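Local coordinates for VAO-type flavoprotein oxidase VAO615 (Myceliophthora thermophila, PDB 6F72) that probably acts as a secreted oxidoreductase, carrying a bicovalently bound FAD that reacts rapidly with oxygen once reduced, its substrate still unidentified, at residues Q75-E78 with E79-S83; L99-N102 with F103-Y106; A199-E202 with G203-Y207; W484-S487 with P488-A492; R494-Y497 with A498-L502. All blocks are in the same frame, centred on the assembly; numbering follows the deposited sequence.

Interaction 1: residues Q75-E78 with E79-S83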
loop_
_atom_site.group_PDB
_atom_site.type_symbol
_atom_site.label_atom_id
_atom_site.label_comp_id
_atom_site.label_asym_id
_atom_site.label_seq_id
_atom_site.Cartn_x
_atom_site.Cartn_y
_atom_site.Cartn_z
ATOM N N GLN A 75 25.294 -19.590 -6.172
ATOM C CA GLN A 75 25.777 -18.344 -5.553
ATOM C C GLN A 75 24.728 -17.217 -5.559
ATOM O O GLN A 75 24.511 -16.558 -4.535
ATOM C CB GLN A 75 27.058 -17.890 -6.271
ATOM C CG GLN A 75 27.928 -16.858 -5.551
ATOM C CD GLN A 75 29.274 -16.618 -6.245
ATOM O OE1 GLN A 75 29.861 -17.528 -6.853
ATOM N NE2 GLN A 75 29.779 -15.394 -6.140
ATOM N N ALA A 76 24.090 -17.008 -6.716
ATOM C CA ALA A 76 23.085 -15.953 -6.899
ATOM C C ALA A 76 21.772 -16.333 -6.232
ATOM O O ALA A 76 21.032 -15.464 -5.751
ATOM C CB ALA A 76 22.864 -15.664 -8.378
ATOM N N CYS A 77 21.490 -17.632 -6.207
ATOM C CA CYS A 77 20.313 -18.155 -5.532
ATOM C C CYS A 77 20.384 -17.874 -4.030
ATOM O O CYS A 77 19.391 -17.470 -3.434
ATOM C CB CYS A 77 20.155 -19.644 -5.816
ATOM S SG CYS A 77 18.691 -20.370 -5.058
ATOM N N GLU A 78 21.568 -18.061 -3.442
ATOM C CA GLU A 78 21.792 -17.831 -2.009
ATOM C C GLU A 78 21.658 -16.360 -1.599
ATOM O O GLU A 78 21.164 -16.070 -0.503
ATOM C CB GLU A 78 23.150 -18.387 -1.550
ATOM C CG GLU A 78 23.323 -19.906 -1.652
ATOM C CD GLU A 78 22.290 -20.713 -0.870
ATOM O OE1 GLU A 78 22.064 -20.415 0.323
ATOM O OE2 GLU A 78 21.702 -21.658 -1.449
ATOM N N GLU A 79 22.102 -15.449 -2.473
ATOM C CA GLU A 79 21.967 -13.996 -2.248
ATOM C C GLU A 79 20.506 -13.531 -2.257
ATOM O O GLU A 79 20.136 -12.611 -1.518
ATOM C CB GLU A 79 22.805 -13.201 -3.261
ATOM C CG GLU A 79 24.293 -13.157 -2.926
ATOM C CD GLU A 79 25.175 -12.762 -4.106
ATOM O OE1 GLU A 79 26.150 -13.500 -4.406
ATOM O OE2 GLU A 79 24.908 -11.717 -4.735
ATOM N N LEU A 80 19.684 -14.176 -3.086
ATOM C CA LEU A 80 18.238 -13.937 -3.119
ATOM C C LEU A 80 17.540 -14.308 -1.803
ATOM O O LEU A 80 16.577 -13.645 -1.393
ATOM C CB LEU A 80 17.587 -14.718 -4.271
ATOM C CG LEU A 80 17.751 -14.333 -5.741
ATOM C CD1 LEU A 80 16.817 -15.219 -6.535
ATOM C CD2 LEU A 80 17.440 -12.866 -6.029
ATOM N N LYS A 81 18.039 -15.364 -1.155
ATOM C CA LYS A 81 17.427 -15.937 0.055
ATOM C C LYS A 81 17.441 -15.019 1.263
ATOM O O LYS A 81 16.401 -14.835 1.906
ATOM C CB LYS A 81 18.095 -17.260 0.428
ATOM C CG LYS A 81 17.755 -18.405 -0.502
ATOM C CD LYS A 81 18.509 -19.653 -0.089
ATOM C CE LYS A 81 18.339 -20.744 -1.122
ATOM N NZ LYS A 81 18.496 -22.072 -0.479
ATOM N N SER A 82 18.598 -14.433 1.561
ATOM C CA SER A 82 18.788 -13.696 2.811
ATOM C C SER A 82 17.885 -12.467 2.992
ATOM O O SER A 82 17.658 -12.046 4.126
ATOM C CB SER A 82 20.252 -13.316 2.999
ATOM O OG SER A 82 20.675 -12.476 1.947
ATOM N N SER A 83 17.364 -11.909 1.891
ATOM C CA SER A 83 16.492 -10.726 1.951
ATOM C C SER A 83 15.139 -10.885 1.241
ATOM O O SER A 83 14.448 -9.888 0.999
ATOM C CB SER A 83 17.239 -9.506 1.398
ATOM O OG SER A 83 18.403 -9.240 2.160
#
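Glu78 and Lys81, one turn apart on helix 74-81, lie alongside each other and point the same way. The charged pair is a long salt bridge, with Glu78 OE2 3.4 Å from Lys81 NZ, weak as a hydrogen bond. Glu78 folds back at its second torsion (chi2 -58°), which brings its carboxylate beside the extended lysine chain: OE1 lies 3.7 Å from Lys81 CD. On another side of that chain, Lys81 CE packs 4.0 Å from Cys77 SG. With an alanine in place of the lysine, the Glu78 carboxylate is likely to lose its positive mate and Cys77 SG the methylene packed on it.

Among the backbone bonds, Leu80 N to Ala76 O (3.3 Å) is sound, whereas Glu79 N to Gln75 O is weak. Lys81 N is shared weakly between Cys77 O and Glu78 O. Gln75 and Glu79 merely run side by side, amide and carboxylate planes 49° apart.

This short surface helix is tied to the preceding chain by the Cys77-Cys64 disulfide. Leu80 leans on the loop residues Gln60 and Val63, and Lys81 touches Pro110 and Phe111 in the loop after helix 101-104.

Interaction 2: residues L99-N102 with F103-Y106. With NAG (2-acetamido-2-deoxy-beta-D-glucopyranose), chain C.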
loop_
_atom_site.group_PDB
_atom_site.type_symbol
_atom_site.label_atom_id
_atom_site.label_comp_id
_atom_site.label_asym_id
_atom_site.label_seq_id
_atom_site.Cartn_x
_atom_site.Cartn_y
_atom_site.Cartn_z
ATOM N N LEU A 99 6.025 -8.764 -4.611
ATOM C CA LEU A 99 6.646 -8.978 -3.305
ATOM C C LEU A 99 5.964 -10.062 -2.440
ATOM O O LEU A 99 6.584 -10.608 -1.507
ATOM C CB LEU A 99 6.754 -7.659 -2.529
ATOM C CG LEU A 99 7.663 -6.491 -2.929
ATOM C CD1 LEU A 99 7.547 -5.436 -1.841
ATOM C CD2 LEU A 99 9.116 -6.884 -3.066
ATOM N N SER A 100 4.716 -10.400 -2.764
ATOM C CA SER A 100 3.942 -11.326 -1.930
ATOM C C SER A 100 4.301 -12.796 -2.125
ATOM O O SER A 100 4.037 -13.380 -3.190
ATOM C CB SER A 100 2.438 -11.117 -2.116
ATOM O OG SER A 100 1.702 -12.191 -1.566
ATOM N N GLN A 101 4.842 -13.394 -1.058
ATOM C CA GLN A 101 5.195 -14.816 -1.037
ATOM C C GLN A 101 3.956 -15.673 -1.281
ATOM O O GLN A 101 4.052 -16.755 -1.855
ATOM C CB GLN A 101 5.850 -15.230 0.291
ATOM C CG GLN A 101 7.014 -14.373 0.787
ATOM C CD GLN A 101 6.570 -13.207 1.661
ATOM O OE1 GLN A 101 5.447 -12.725 1.544
ATOM N NE2 GLN A 101 7.462 -12.739 2.532
ATOM N N ASN A 102 2.789 -15.175 -0.861
ATOM C CA ASN A 102 1.544 -15.903 -1.064
ATOM C C ASN A 102 1.132 -15.956 -2.535
ATOM O O ASN A 102 0.614 -16.970 -2.993
ATOM C CB ASN A 102 0.424 -15.336 -0.184
ATOM C CG ASN A 102 -0.853 -16.172 -0.228
ATOM O OD1 ASN A 102 -0.826 -17.393 -0.346
ATOM N ND2 ASN A 102 -1.988 -15.500 -0.093
ATOM N N PHE A 103 1.353 -14.857 -3.258
ATOM C CA PHE A 103 1.018 -14.809 -4.673
ATOM C C PHE A 103 2.119 -15.420 -5.566
ATOM O O PHE A 103 1.796 -15.923 -6.628
ATOM C CB PHE A 103 0.535 -13.403 -5.119
ATOM C CG PHE A 103 -0.828 -13.062 -4.583
ATOM C CD1 PHE A 103 -1.985 -13.544 -5.213
ATOM C CD2 PHE A 103 -0.962 -12.338 -3.398
ATOM C CE1 PHE A 103 -3.240 -13.277 -4.689
ATOM C CE2 PHE A 103 -2.218 -12.070 -2.865
ATOM C CZ PHE A 103 -3.357 -12.541 -3.512
ATOM N N GLN A 104 3.382 -15.371 -5.121
ATOM C CA GLN A 104 4.460 -16.203 -5.690
ATOM C C GLN A 104 3.970 -17.651 -5.701
ATOM O O GLN A 104 4.098 -18.335 -6.713
ATOM C CB GLN A 104 5.757 -16.096 -4.885
ATOM C CG GLN A 104 6.472 -14.769 -5.059
ATOM C CD GLN A 104 7.442 -14.461 -3.935
ATOM O OE1 GLN A 104 7.800 -15.334 -3.153
ATOM N NE2 GLN A 104 7.877 -13.202 -3.857
ATOM N N ASN A 105 3.354 -18.073 -4.590
ATOM C CA ASN A 105 2.651 -19.356 -4.491
ATOM C C ASN A 105 3.518 -20.567 -4.912
ATOM O O ASN A 105 3.042 -21.497 -5.569
ATOM C CB ASN A 105 1.333 -19.316 -5.285
ATOM C CG ASN A 105 0.327 -20.324 -4.788
ATOM O OD1 ASN A 105 0.412 -20.781 -3.657
ATOM N ND2 ASN A 105 -0.638 -20.663 -5.628
ATOM N N TYR A 106 4.796 -20.507 -4.538
ATOM C CA TYR A 106 5.782 -21.577 -4.767
ATOM C C TYR A 106 6.105 -21.879 -6.244
ATOM O O TYR A 106 6.763 -22.885 -6.530
ATOM C CB TYR A 106 5.369 -22.875 -4.038
ATOM C CG TYR A 106 5.041 -22.709 -2.559
ATOM C CD1 TYR A 106 6.050 -22.812 -1.590
ATOM C CD2 TYR A 106 3.726 -22.471 -2.125
ATOM C CE1 TYR A 106 5.766 -22.673 -0.235
ATOM C CE2 TYR A 106 3.432 -22.332 -0.765
ATOM C CZ TYR A 106 4.456 -22.441 0.172
ATOM O OH TYR A 106 4.213 -22.321 1.518
HETATM C C1 NAG C . -1.687 -21.578 -5.268
HETATM C C2 NAG C . -2.889 -20.606 -5.245
HETATM C C3 NAG C . -4.203 -21.366 -5.088
HETATM C C4 NAG C . -4.365 -22.499 -6.114
HETATM C C5 NAG C . -3.083 -23.337 -6.204
HETATM C C6 NAG C . -3.105 -24.288 -7.395
HETATM C C7 NAG C . -2.601 -18.282 -4.434
HETATM C C8 NAG C . -2.536 -17.423 -3.211
HETATM N N2 NAG C . -2.790 -19.589 -4.200
HETATM O O3 NAG C . -5.290 -20.439 -5.206
HETATM O O4 NAG C . -5.408 -23.395 -5.707
HETATM O O5 NAG C . -1.902 -22.531 -6.311
HETATM O O6 NAG C . -2.200 -25.355 -7.094
HETATM O O7 NAG C . -2.494 -17.787 -5.547
HETATM O O HOH W 1 9.117 -11.963 -1.420
HETATM O O HOH W 2 5.480 -19.119 -2.252
HETATM O O HOH W 3 0.311 -19.848 -1.152
#
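Ser100 caps the short helix 101-104 and touches Phe103 with the same hydroxyl. With chi1 at 166°, OG is swung away from its own backbone N and faces the first helical turn, where it accepts from Phe103 N at 3.2 Å and, weakly, from Asn102 N. The Phe103 ring presents its edge to the hydroxyl, CD2 lying 3.2 Å from Ser100 OG. Ser100 O in turn takes a nearly straight bond from Gln104 N (2.8 Å).

Gln104 stretches back along the helix beside Gln101, the two side chains pointing the same way, their amide planes 58° apart. Its OE1 passes 3.4 Å from Gln101 CA and is held by Trp84; NE2 binds Val98 O and, through a water, Leu99 O. Gln101 bends at chi2 (89°), its NE2 reaching Asp85 and Tyr409 O.

Asn105 leaves the helix with positive phi. Its ND2 carries the N-linked sugar, whose acetyl methyl C8 sits 3.3 Å from Asn102 OD1. A water lies within bonding distance of both Asn102 OD1 and Asn105 OD1, while Asn102 ND2 is bonded to Asp495.

The turn touches both helix 89-92, where His91 meets Leu99 and Gln104, and helix 488-508, on which Tyr106 packs; Phe103 meets His522 edge-to-face.

Interaction 3: residues A199-E202 with G203-Y207; sequences AGVE and GFEAY
Gly200 O, just after Ala199 at the FAD, lies 3.8 Å from Glu205 OE1 and accepts from Lys177. Val201 CG1 packs on the first turn of helix 203-212, 3.8 Å from Glu205 CB and 4.1 Å from Ala206 CB.

Glu202, at the N-cap, is gripped through both backbone polar atoms. Its N-H meets Glu205 OE1 nearly head-on along the C-O bond (2.9 Å, 167°), the side chain of Glu205 returning over the start of the helix to reach it. Its carbonyl receives a straight bond from Ala206 N at 2.9 Å and a weak one from Glu205 N. The Glu202 side chain runs beside Phe204: CB is 3.6 Å from ring atom CE1, and carboxylate and ring planes stand 69° apart. Phe204 CG sits between its backbone N and carbonyl (chi1 71°), which lays the ring back along Glu202. The two glutamate side chains cross obliquely, Glu202 OE2 4.1 Å from Glu205 OE1. Lys177 forms salt bridges with both, which would probably offset their like charges.

A glutamate returning to the N-cap N-H is the reciprocal half of a capping box, here starting the helix that follows strand 193-198 in the PCMH-type FAD-binding domain, beside the cofactor.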
loop_
_atom_site.group_PDB
_atom_site.type_symbol
_atom_site.label_atom_id
_atom_site.label_comp_id
_atom_site.label_asym_id
_atom_site.label_seq_id
_atom_site.Cartn_x
_atom_site.Cartn_y
_atom_site.Cartn_z
ATOM N N ALA A 199 4.689 7.843 -12.657
ATOM C CA ALA A 199 3.974 6.732 -12.030
ATOM C C ALA A 199 4.830 5.726 -11.236
ATOM O O ALA A 199 4.318 5.060 -10.333
ATOM C CB ALA A 199 3.127 6.015 -13.065
ATOM N N GLY A 200 6.118 5.637 -11.564
ATOM C CA GLY A 200 7.045 4.718 -10.894
ATOM C C GLY A 200 7.816 5.329 -9.737
ATOM O O GLY A 200 8.619 4.645 -9.115
ATOM N N VAL A 201 7.584 6.610 -9.440
ATOM C CA VAL A 201 8.285 7.280 -8.328
ATOM C C VAL A 201 7.910 6.600 -6.994
ATOM O O VAL A 201 6.723 6.438 -6.670
ATOM C CB VAL A 201 8.037 8.820 -8.284
ATOM C CG1 VAL A 201 8.706 9.466 -7.069
ATOM C CG2 VAL A 201 8.553 9.487 -9.558
ATOM N N GLU A 202 8.940 6.175 -6.265
ATOM C CA GLU A 202 8.777 5.482 -4.981
ATOM C C GLU A 202 8.975 6.459 -3.833
ATOM O O GLU A 202 9.546 7.530 -4.028
ATOM C CB GLU A 202 9.755 4.297 -4.883
ATOM C CG GLU A 202 9.475 3.209 -5.905
ATOM C CD GLU A 202 10.510 2.115 -5.899
ATOM O OE1 GLU A 202 10.391 1.189 -5.069
ATOM O OE2 GLU A 202 11.445 2.182 -6.727
ATOM N N GLY A 203 8.483 6.105 -2.653
ATOM C CA GLY A 203 8.547 6.968 -1.471
ATOM C C GLY A 203 9.877 7.659 -1.252
ATOM O O GLY A 203 9.905 8.880 -1.075
ATOM N N PHE A 204 10.968 6.889 -1.322
ATOM C CA PHE A 204 12.344 7.401 -1.137
ATOM C C PHE A 204 12.794 8.422 -2.189
ATOM O O PHE A 204 13.558 9.342 -1.878
ATOM C CB PHE A 204 13.363 6.255 -0.993
ATOM C CG PHE A 204 13.636 5.482 -2.271
ATOM C CD1 PHE A 204 12.851 4.371 -2.625
ATOM C CD2 PHE A 204 14.709 5.831 -3.099
ATOM C CE1 PHE A 204 13.120 3.646 -3.787
ATOM C CE2 PHE A 204 14.981 5.110 -4.263
ATOM C CZ PHE A 204 14.185 4.019 -4.611
ATOM N N GLU A 205 12.317 8.239 -3.421
ATOM C CA GLU A 205 12.542 9.177 -4.510
ATOM C C GLU A 205 11.744 10.466 -4.291
ATOM O O GLU A 205 12.302 11.570 -4.398
ATOM C CB GLU A 205 12.229 8.512 -5.859
ATOM C CG GLU A 205 13.346 7.574 -6.329
ATOM C CD GLU A 205 12.890 6.463 -7.265
ATOM O OE1 GLU A 205 11.669 6.206 -7.379
ATOM O OE2 GLU A 205 13.767 5.837 -7.892
ATOM N N ALA A 206 10.458 10.325 -3.960
ATOM C CA ALA A 206 9.612 11.468 -3.602
ATOM C C ALA A 206 10.220 12.297 -2.457
ATOM O O ALA A 206 10.233 13.527 -2.534
ATOM C CB ALA A 206 8.201 11.009 -3.256
ATOM N N TYR A 207 10.760 11.628 -1.437
ATOM C CA TYR A 207 11.346 12.301 -0.263
ATOM C C TYR A 207 12.657 13.002 -0.559
ATOM O O TYR A 207 12.873 14.114 -0.070
ATOM C CB TYR A 207 11.544 11.339 0.918
ATOM C CG TYR A 207 10.278 10.689 1.440
ATOM C CD1 TYR A 207 9.017 11.272 1.232
ATOM C CD2 TYR A 207 10.340 9.494 2.158
ATOM C CE1 TYR A 207 7.860 10.672 1.700
ATOM C CE2 TYR A 207 9.183 8.887 2.639
ATOM C CZ TYR A 207 7.953 9.478 2.407
ATOM O OH TYR A 207 6.805 8.888 2.880
#

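Interaction 4: residues W484-S487 with P488-A492; sequences WDAS and PEEMA
Ser487 and Glu490 reach past each other in opposite senses along the chain. The serine hydroxyl points forward into the helix, where OG accepts from Glu490 N at 3.0 Å; the glutamate carboxylate comes back to take the Ser487 N-H on OE1 at 2.9 Å. That bond is nearly straight (168°) and uses the anti lone pair of OE1, the one turned from the other oxygen. Glu490 is extended (chi2 176°), long enough to span the turn, and its CG passes 3.3 Å from Ser487 OG.

Together the two bonds make a capping box with Ser487 as N-cap, and Pro488, the next residue, opens helix 488-508. The proline has no N-H to satisfy at this first helical position. Beyond the box, Met491 N binds Ser487 O at 3.1 Å.

Glu489 comes to the hydroxyl from another direction. Bent at its second torsion, it curls back until OE1 lies 3.4 Å from Ser487 OG, which donates to it weakly. Ala486 CB is touched by Glu490 OE1 and by the Met491 methyl CE at 3.7 Å. Met491 is doubly bent, and its buried side chain also rests on Tyr106 and Trp482. Upstream, the Trp484 indole touches Gln101 and Gln104 of helix 101-104, NE1 bonded to Asp85.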
loop_
_atom_site.group_PDB
_atom_site.type_symbol
_atom_site.label_atom_id
_atom_site.label_comp_id
_atom_site.label_asym_id
_atom_site.label_seq_id
_atom_site.Cartn_x
_atom_site.Cartn_y
_atom_site.Cartn_z
ATOM N N TRP A 484 8.657 -20.109 5.482
ATOM C CA TRP A 484 9.258 -20.969 4.471
ATOM C C TRP A 484 9.492 -22.432 4.915
ATOM O O TRP A 484 9.709 -23.299 4.064
ATOM C CB TRP A 484 10.537 -20.331 3.928
ATOM C CG TRP A 484 10.250 -19.160 3.017
ATOM C CD1 TRP A 484 10.548 -17.850 3.253
ATOM C CD2 TRP A 484 9.599 -19.205 1.739
ATOM N NE1 TRP A 484 10.136 -17.069 2.192
ATOM C CE2 TRP A 484 9.545 -17.870 1.250
ATOM C CE3 TRP A 484 9.072 -20.242 0.945
ATOM C CZ2 TRP A 484 8.980 -17.544 0.008
ATOM C CZ3 TRP A 484 8.511 -19.923 -0.289
ATOM C CH2 TRP A 484 8.459 -18.571 -0.745
ATOM N N ASP A 485 9.438 -22.696 6.224
ATOM C CA ASP A 485 9.498 -24.074 6.766
ATOM C C ASP A 485 8.149 -24.781 6.812
ATOM O O ASP A 485 8.092 -26.011 6.967
ATOM C CB ASP A 485 10.048 -24.071 8.186
ATOM C CG ASP A 485 11.469 -23.603 8.268
ATOM O OD1 ASP A 485 12.203 -23.646 7.264
ATOM O OD2 ASP A 485 11.874 -23.197 9.370
ATOM N N ALA A 486 7.070 -24.009 6.751
ATOM C CA ALA A 486 5.715 -24.545 6.841
ATOM C C ALA A 486 5.331 -25.132 5.489
ATOM O O ALA A 486 5.976 -24.849 4.491
ATOM C CB ALA A 486 4.738 -23.441 7.265
ATOM N N SER A 487 4.280 -25.940 5.454
ATOM C CA SER A 487 3.772 -26.461 4.189
ATOM C C SER A 487 2.964 -25.412 3.391
ATOM O O SER A 487 2.515 -24.415 3.964
ATOM C CB SER A 487 2.936 -27.714 4.438
ATOM O OG SER A 487 1.663 -27.368 4.932
ATOM N N PRO A 488 2.771 -25.636 2.070
ATOM C CA PRO A 488 1.833 -24.803 1.280
ATOM C C PRO A 488 0.418 -24.805 1.848
ATOM O O PRO A 488 -0.264 -23.785 1.810
ATOM C CB PRO A 488 1.808 -25.481 -0.090
ATOM C CG PRO A 488 3.121 -26.176 -0.188
ATOM C CD PRO A 488 3.548 -26.553 1.207
ATOM N N GLU A 489 -0.004 -25.959 2.355
ATOM C CA GLU A 489 -1.330 -26.132 2.939
ATOM C C GLU A 489 -1.488 -25.286 4.210
ATOM O O GLU A 489 -2.552 -24.703 4.432
ATOM C CB GLU A 489 -1.601 -27.616 3.195
ATOM C CG GLU A 489 -1.643 -28.474 1.925
ATOM C CD GLU A 489 -0.262 -28.869 1.354
ATOM O OE1 GLU A 489 0.743 -28.982 2.106
ATOM O OE2 GLU A 489 -0.186 -29.070 0.117
ATOM N N GLU A 490 -0.414 -25.190 5.000
ATOM C CA GLU A 490 -0.352 -24.320 6.188
ATOM C C GLU A 490 -0.405 -22.813 5.873
ATOM O O GLU A 490 -1.039 -22.040 6.609
ATOM C CB GLU A 490 0.865 -24.650 7.054
ATOM C CG GLU A 490 0.712 -25.989 7.758
ATOM C CD GLU A 490 1.925 -26.416 8.568
ATOM O OE1 GLU A 490 3.077 -26.326 8.089
ATOM O OE2 GLU A 490 1.704 -26.884 9.695
ATOM N N MET A 491 0.260 -22.391 4.794
ATOM C CA MET A 491 0.157 -21.003 4.361
ATOM C C MET A 491 -1.219 -20.687 3.803
ATOM O O MET A 491 -1.728 -19.578 4.015
ATOM C CB MET A 491 1.266 -20.631 3.380
ATOM C CG MET A 491 2.646 -20.531 4.013
ATOM S SD MET A 491 2.844 -19.459 5.454
ATOM C CE MET A 491 2.424 -20.537 6.838
ATOM N N ALA A 492 -1.812 -21.662 3.107
ATOM C CA ALA A 492 -3.164 -21.534 2.561
ATOM C C ALA A 492 -4.183 -21.413 3.696
ATOM O O ALA A 492 -5.143 -20.638 3.596
ATOM C CB ALA A 492 -3.507 -22.699 1.643
#

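Interaction 5: residues R494-Y497 with A498-L502; sequences RDRY and AAETL
Tyr497 lays its ring over the next turn of the helix, overlapping Thr501 and Leu502. Its CG is anti to the backbone N (chi1 169°), and the ring therefore runs forward along the helix. The Thr501 side chain crosses that of Tyr497 at about a right angle, methyl CG2 3.6 Å from CE1, whereas Leu502 packs obliquely, CB 3.8 Å from CE2. The backbone N of Leu502 lies under one ring face. Were the ring cut back to an alanine, a gap would probably open beside Thr501 and Leu502, and Phe445, which meets the ring from the neighbouring loop, would lose its aromatic partner.

Tyr497 O accepts two backbone bonds, from Thr501 N at 3.0 Å and from Leu502 N at 2.9 Å. The second is the straighter (169° against 140°) and spans five residues: a pi-type turn within helix 488-508, which widens here after the regular bonds from Ala498 N, Ala499 N and Glu500 N.

On the exposed flank Glu500 doubles back beside Arg496, its OE2 3.5 Å from Arg496 CB. Arg496 NE remains 4.5 Å from Glu500 OE2, beyond a salt bridge. Arg494 and Asp495 have partners in other parts of the fold: Arg494 NH1 binds Ser481 O, while Asp495 is held by His522 and Asn521, and Ala498 meets Asn414 of strand 412-419.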
loop_
_atom_site.group_PDB
_atom_site.type_symbol
_atom_site.label_atom_id
_atom_site.label_comp_id
_atom_site.label_asym_id
_atom_site.label_seq_id
_atom_site.Cartn_x
_atom_site.Cartn_y
_atom_site.Cartn_z
ATOM N N ARG A 494 -3.352 -20.241 6.730
ATOM C CA ARG A 494 -3.093 -18.909 7.307
ATOM C C ARG A 494 -3.821 -17.783 6.523
ATOM O O ARG A 494 -4.405 -16.832 7.114
ATOM C CB ARG A 494 -1.588 -18.649 7.423
ATOM C CG ARG A 494 -1.234 -17.434 8.273
ATOM C CD ARG A 494 0.256 -17.345 8.559
ATOM N NE ARG A 494 0.664 -18.274 9.604
ATOM C CZ ARG A 494 1.922 -18.493 9.991
ATOM N NH1 ARG A 494 2.943 -17.833 9.444
ATOM N NH2 ARG A 494 2.156 -19.372 10.957
ATOM N N ASP A 495 -3.787 -17.922 5.195
ATOM C CA ASP A 495 -4.544 -17.081 4.266
ATOM C C ASP A 495 -6.059 -17.060 4.609
ATOM O O ASP A 495 -6.644 -15.968 4.784
ATOM C CB ASP A 495 -4.288 -17.553 2.821
ATOM C CG ASP A 495 -4.340 -16.428 1.807
ATOM O OD1 ASP A 495 -4.141 -15.250 2.189
ATOM O OD2 ASP A 495 -4.554 -16.737 0.606
ATOM N N ARG A 496 -6.680 -18.239 4.716
ATOM C CA ARG A 496 -8.108 -18.329 5.049
ATOM C C ARG A 496 -8.424 -17.881 6.477
ATOM O O ARG A 496 -9.458 -17.221 6.709
ATOM C CB ARG A 496 -8.695 -19.714 4.762
ATOM C CG ARG A 496 -8.708 -20.086 3.276
ATOM C CD ARG A 496 -9.283 -21.478 3.043
ATOM N NE ARG A 496 -8.719 -22.481 3.963
ATOM C CZ ARG A 496 -7.648 -23.251 3.728
ATOM N NH1 ARG A 496 -6.984 -23.190 2.580
ATOM N NH2 ARG A 496 -7.247 -24.096 4.660
ATOM N N TYR A 497 -7.541 -18.214 7.422
ATOM C CA TYR A 497 -7.627 -17.671 8.780
ATOM C C TYR A 497 -7.708 -16.136 8.775
ATOM O O TYR A 497 -8.576 -15.562 9.447
ATOM C CB TYR A 497 -6.471 -18.136 9.676
ATOM C CG TYR A 497 -6.412 -17.372 10.987
ATOM C CD1 TYR A 497 -7.302 -17.664 12.038
ATOM C CD2 TYR A 497 -5.486 -16.339 11.167
ATOM C CE1 TYR A 497 -7.262 -16.934 13.229
ATOM C CE2 TYR A 497 -5.423 -15.621 12.348
ATOM C CZ TYR A 497 -6.316 -15.899 13.364
ATOM O OH TYR A 497 -6.237 -15.160 14.523
ATOM N N ALA A 498 -6.817 -15.475 8.029
ATOM C CA ALA A 498 -6.794 -14.016 8.047
ATOM C C ALA A 498 -8.123 -13.426 7.532
ATOM O O ALA A 498 -8.723 -12.593 8.202
ATOM C CB ALA A 498 -5.605 -13.471 7.270
ATOM N N ALA A 499 -8.578 -13.925 6.379
ATOM C CA ALA A 499 -9.779 -13.455 5.696
ATOM C C ALA A 499 -11.082 -13.724 6.446
ATOM O O ALA A 499 -11.929 -12.838 6.522
ATOM C CB ALA A 499 -9.860 -14.056 4.302
ATOM N N GLU A 500 -11.248 -14.931 6.979
ATOM C CA GLU A 500 -12.555 -15.350 7.457
ATOM C C GLU A 500 -12.694 -15.473 8.974
ATOM O O GLU A 500 -13.808 -15.626 9.477
ATOM C CB GLU A 500 -13.066 -16.579 6.689
ATOM C CG GLU A 500 -12.384 -17.899 6.988
ATOM C CD GLU A 500 -12.292 -18.791 5.762
ATOM O OE1 GLU A 500 -12.545 -18.315 4.640
ATOM O OE2 GLU A 500 -11.965 -19.972 5.913
ATOM N N THR A 501 -11.578 -15.332 9.685
ATOM C CA THR A 501 -11.568 -15.370 11.138
ATOM C C THR A 501 -11.001 -14.095 11.723
ATOM O O THR A 501 -11.696 -13.417 12.483
ATOM C CB THR A 501 -10.848 -16.636 11.700
ATOM O OG1 THR A 501 -11.499 -17.801 11.201
ATOM C CG2 THR A 501 -10.884 -16.687 13.226
ATOM N N LEU A 502 -9.757 -13.762 11.396
ATOM C CA LEU A 502 -9.130 -12.607 12.025
ATOM C C LEU A 502 -9.774 -11.260 11.609
ATOM O O LEU A 502 -10.118 -10.446 12.485
ATOM C CB LEU A 502 -7.613 -12.593 11.830
ATOM C CG LEU A 502 -6.859 -11.432 12.497
ATOM C CD1 LEU A 502 -7.023 -11.407 14.010
ATOM C CD2 LEU A 502 -5.398 -11.473 12.142
#

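How the interactions relate
The five contacts follow one another along the chain, each local to one helix or its start. Interactions 2 and 4 have centres about 11 Å apart and touch: the Tyr106 hydroxyl packs on Pro488 and Met491, and Gln101 on Trp484. Interactions 4 and 5 share helix 488-508, the first at its cap, their centres about 14 Å apart; Asp495 of interaction 5 reaches back to Asn102 of interaction 2 through a probable hydrogen bond. The turn 99-106, which carries a glycan, thus meets helix 488-508 both near its cap and about two turns in. Interaction 1 lies about 17 Å from interaction 2, centre to centre. Interaction 3, in the FAD-binding domain, sits across the chain's centre from interactions 4 and 5.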